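Local coordinates for protein dTDP-glucose 4,6-dehydratase (Klebsiella pneumoniae, PDB 5U4Q) that binds NAD and probably catalyses the dehydration of dTDP-glucose to dTDP-4-keto-6-deoxyglucose, at residues A[208-213]-A[269-274]. Numbering follows the deposited sequence.
Sequences IDVYNY and VELMDY
Leu-271 and Met-272 meet Val-210 through methyl groups alone. The contact lies beside the small two-stranded parallel sheet that accompanies the Rossmann-type NAD fold. Strand 208-211 pairs there with strand 288-291, and the start of helix 271-282 packs against strand 208-211. In extended short-chain dehydrogenases the smaller C-terminal lobe, to which this sheet belongs, usually helps to bind the nucleotide sugar. Here the Leu-271 side chain is about 13 Å from the bound NAD.

Val-269 and Glu-270 lead into the helix. The OE2 of Glu-270 forms a salt bridge with Lys-217 NZ.

Leu-271 is buried, and its CB points to the strand. Leu-271 CD1 lies 4.3 Å from Val-210 CG1. Phe-198 of helix 194-203 also touches the Leu-271 side chain.

Met-272, present as selenomethionine, has more of its own surface covered by 208-213 than any other residue of 269-274. Its chain bends at both chi2 and chi3, and it crosses the valine side chain at about a right angle. Met-272 CE comes to 4.0 Å from Val-210 CG1. Val-210 holds CG1 anti to its backbone N (chi1 179°), and this one methyl serves both Leu-271 and Met-272. The same CE of Met-272 grazes the backbone O of Tyr-213 at 4.5 Å. The backbones stay well apart, with 8.3 Å between the CA atoms of Val-210 and Leu-271.

Asp-273 turns back to the start of the helix. Asp-273 N bonds to Glu-270 O at 2.8 Å, and the Asp-273 carboxylate accepts a bond in return. Glu-270 N lies 3.2 Å from Asp-273 OD2, with an N-H...O angle of 152°. The donor approaches OD2 from above the carboxylate, 58° out of its plane.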
loop_
_atom_site.group_PDB
_atom_site.type_symbol
_atom_site.label_atom_id
_atom_site.label_comp_id
_atom_site.label_asym_id
_atom_site.label_seq_id
_atom_site.Cartn_x
_atom_site.Cartn_y
_atom_site.Cartn_z
ATOM N N ILE A 208 -23.910 -20.069 13.940
ATOM C CA ILE A 208 -22.630 -19.401 14.068
ATOM C C ILE A 208 -21.538 -20.447 13.887
ATOM O O ILE A 208 -21.606 -21.534 14.488
ATOM C CB ILE A 208 -22.453 -18.780 15.462
ATOM C CG1 ILE A 208 -23.545 -17.744 15.731
ATOM C CG2 ILE A 208 -21.066 -18.154 15.599
ATOM C CD1 ILE A 208 -23.574 -17.284 17.175
ATOM N N ASP A 209 -20.530 -20.132 13.079
ATOM C CA ASP A 209 -19.404 -21.041 12.896
ATOM C C ASP A 209 -18.509 -20.906 14.122
ATOM O O ASP A 209 -18.180 -19.788 14.541
ATOM C CB ASP A 209 -18.617 -20.733 11.613
ATOM C CG ASP A 209 -19.285 -21.278 10.355
ATOM O OD1 ASP A 209 -20.424 -21.796 10.420
ATOM O OD2 ASP A 209 -18.650 -21.195 9.280
ATOM N N VAL A 210 -18.142 -22.049 14.700
ATOM C CA VAL A 210 -17.312 -22.099 15.890
ATOM C C VAL A 210 -16.060 -22.920 15.604
ATOM O O VAL A 210 -16.151 -24.119 15.349
ATOM C CB VAL A 210 -18.105 -22.726 17.071
ATOM C CG1 VAL A 210 -17.242 -22.818 18.333
ATOM C CG2 VAL A 210 -19.389 -21.941 17.328
ATOM N N TYR A 211 -14.898 -22.269 15.652
ATOM C CA TYR A 211 -13.596 -22.910 15.413
ATOM C C TYR A 211 -12.883 -23.308 16.698
ATOM O O TYR A 211 -13.057 -22.671 17.736
ATOM C CB TYR A 211 -12.673 -21.949 14.650
ATOM C CG TYR A 211 -13.132 -21.641 13.254
ATOM C CD1 TYR A 211 -14.027 -20.598 13.005
ATOM C CD2 TYR A 211 -12.680 -22.396 12.174
ATOM C CE1 TYR A 211 -14.459 -20.318 11.715
ATOM C CE2 TYR A 211 -13.103 -22.127 10.885
ATOM C CZ TYR A 211 -13.989 -21.086 10.657
ATOM O OH TYR A 211 -14.405 -20.824 9.377
ATOM N N ASN A 212 -12.068 -24.365 16.612
ATOM C CA ASN A 212 -11.223 -24.829 17.721
ATOM C C ASN A 212 -11.970 -24.951 19.068
ATOM O O ASN A 212 -11.487 -24.480 20.115
ATOM C CB ASN A 212 -10.002 -23.888 17.844
ATOM C CG ASN A 212 -8.961 -24.362 18.867
ATOM O OD1 ASN A 212 -8.818 -25.558 19.149
ATOM N ND2 ASN A 212 -8.216 -23.407 19.418
ATOM N N TYR A 213 -13.132 -25.588 19.023
ATOM C CA TYR A 213 -13.943 -25.854 20.221
ATOM C C TYR A 213 -14.310 -24.563 20.979
ATOM O O TYR A 213 -14.495 -24.590 22.198
ATOM C CB TYR A 213 -13.224 -26.849 21.161
ATOM C CG TYR A 213 -13.257 -28.315 20.744
ATOM C CD1 TYR A 213 -12.433 -28.798 19.725
ATOM C CD2 TYR A 213 -14.106 -29.222 21.382
ATOM C CE1 TYR A 213 -12.452 -30.135 19.356
ATOM C CE2 TYR A 213 -14.131 -30.562 21.020
ATOM C CZ TYR A 213 -13.302 -31.016 20.004
ATOM O OH TYR A 213 -13.297 -32.339 19.634
ATOM N N VAL A 269 -9.883 -14.181 27.659
ATOM C CA VAL A 269 -11.226 -14.659 27.326
ATOM C C VAL A 269 -11.283 -15.188 25.887
ATOM O O VAL A 269 -10.758 -14.575 24.966
ATOM C CB VAL A 269 -12.296 -13.552 27.488
ATOM C CG1 VAL A 269 -12.535 -13.259 28.967
ATOM C CG2 VAL A 269 -11.930 -12.295 26.681
ATOM N N GLU A 270 -11.930 -16.338 25.731
ATOM C CA GLU A 270 -12.057 -17.035 24.458
ATOM C C GLU A 270 -13.429 -16.792 23.851
ATOM O O GLU A 270 -14.348 -16.390 24.544
ATOM C CB GLU A 270 -11.865 -18.536 24.713
ATOM C CG GLU A 270 -10.452 -18.844 25.203
ATOM C CD GLU A 270 -10.291 -20.182 25.914
ATOM O OE1 GLU A 270 -11.295 -20.826 26.270
ATOM O OE2 GLU A 270 -9.129 -20.567 26.152
ATOM N N LEU A 271 -13.560 -17.075 22.564
ATOM C CA LEU A 271 -14.807 -16.856 21.813
ATOM C C LEU A 271 -16.057 -17.387 22.532
ATOM O O LEU A 271 -17.093 -16.700 22.626
ATOM C CB LEU A 271 -14.647 -17.468 20.410
ATOM C CG LEU A 271 -15.732 -17.475 19.329
ATOM C CD1 LEU A 271 -16.662 -18.668 19.446
ATOM C CD2 LEU A 271 -16.499 -16.169 19.287
HETATM N N MSE A 272 -15.977 -18.595 23.079
HETATM C CA MSE A 272 -17.133 -19.169 23.755
HETATM C C MSE A 272 -17.568 -18.340 24.943
HETATM O O MSE A 272 -18.715 -18.365 25.286
HETATM C CB MSE A 272 -16.883 -20.632 24.176
HETATM C CG MSE A 272 -18.147 -21.362 24.661
HETATM SE SE MSE A 272 -19.581 -21.568 23.338
HETATM C CE MSE A 272 -18.537 -22.724 22.147
ATOM N N ASP A 273 -16.671 -17.587 25.581
ATOM C CA ASP A 273 -17.084 -16.747 26.733
ATOM C C ASP A 273 -18.073 -15.659 26.273
ATOM O O ASP A 273 -19.030 -15.336 26.993
ATOM C CB ASP A 273 -15.887 -16.076 27.422
ATOM C CG ASP A 273 -14.935 -17.071 28.093
ATOM O OD1 ASP A 273 -15.350 -18.198 28.411
ATOM O OD2 ASP A 273 -13.769 -16.698 28.327
ATOM N N TYR A 274 -17.842 -15.102 25.083
ATOM C CA TYR A 274 -18.755 -14.086 24.535
ATOM C C TYR A 274 -20.081 -14.696 24.126
ATOM O O TYR A 274 -21.123 -14.119 24.381
ATOM C CB TYR A 274 -18.144 -13.379 23.321
ATOM C CG TYR A 274 -16.959 -12.543 23.662
ATOM C CD1 TYR A 274 -17.120 -11.258 24.158
ATOM C CD2 TYR A 274 -15.680 -13.021 23.493
ATOM C CE1 TYR A 274 -16.023 -10.475 24.489
ATOM C CE2 TYR A 274 -14.566 -12.247 23.829
ATOM C CZ TYR A 274 -14.750 -10.971 24.309
ATOM O OH TYR A 274 -13.657 -10.208 24.649
#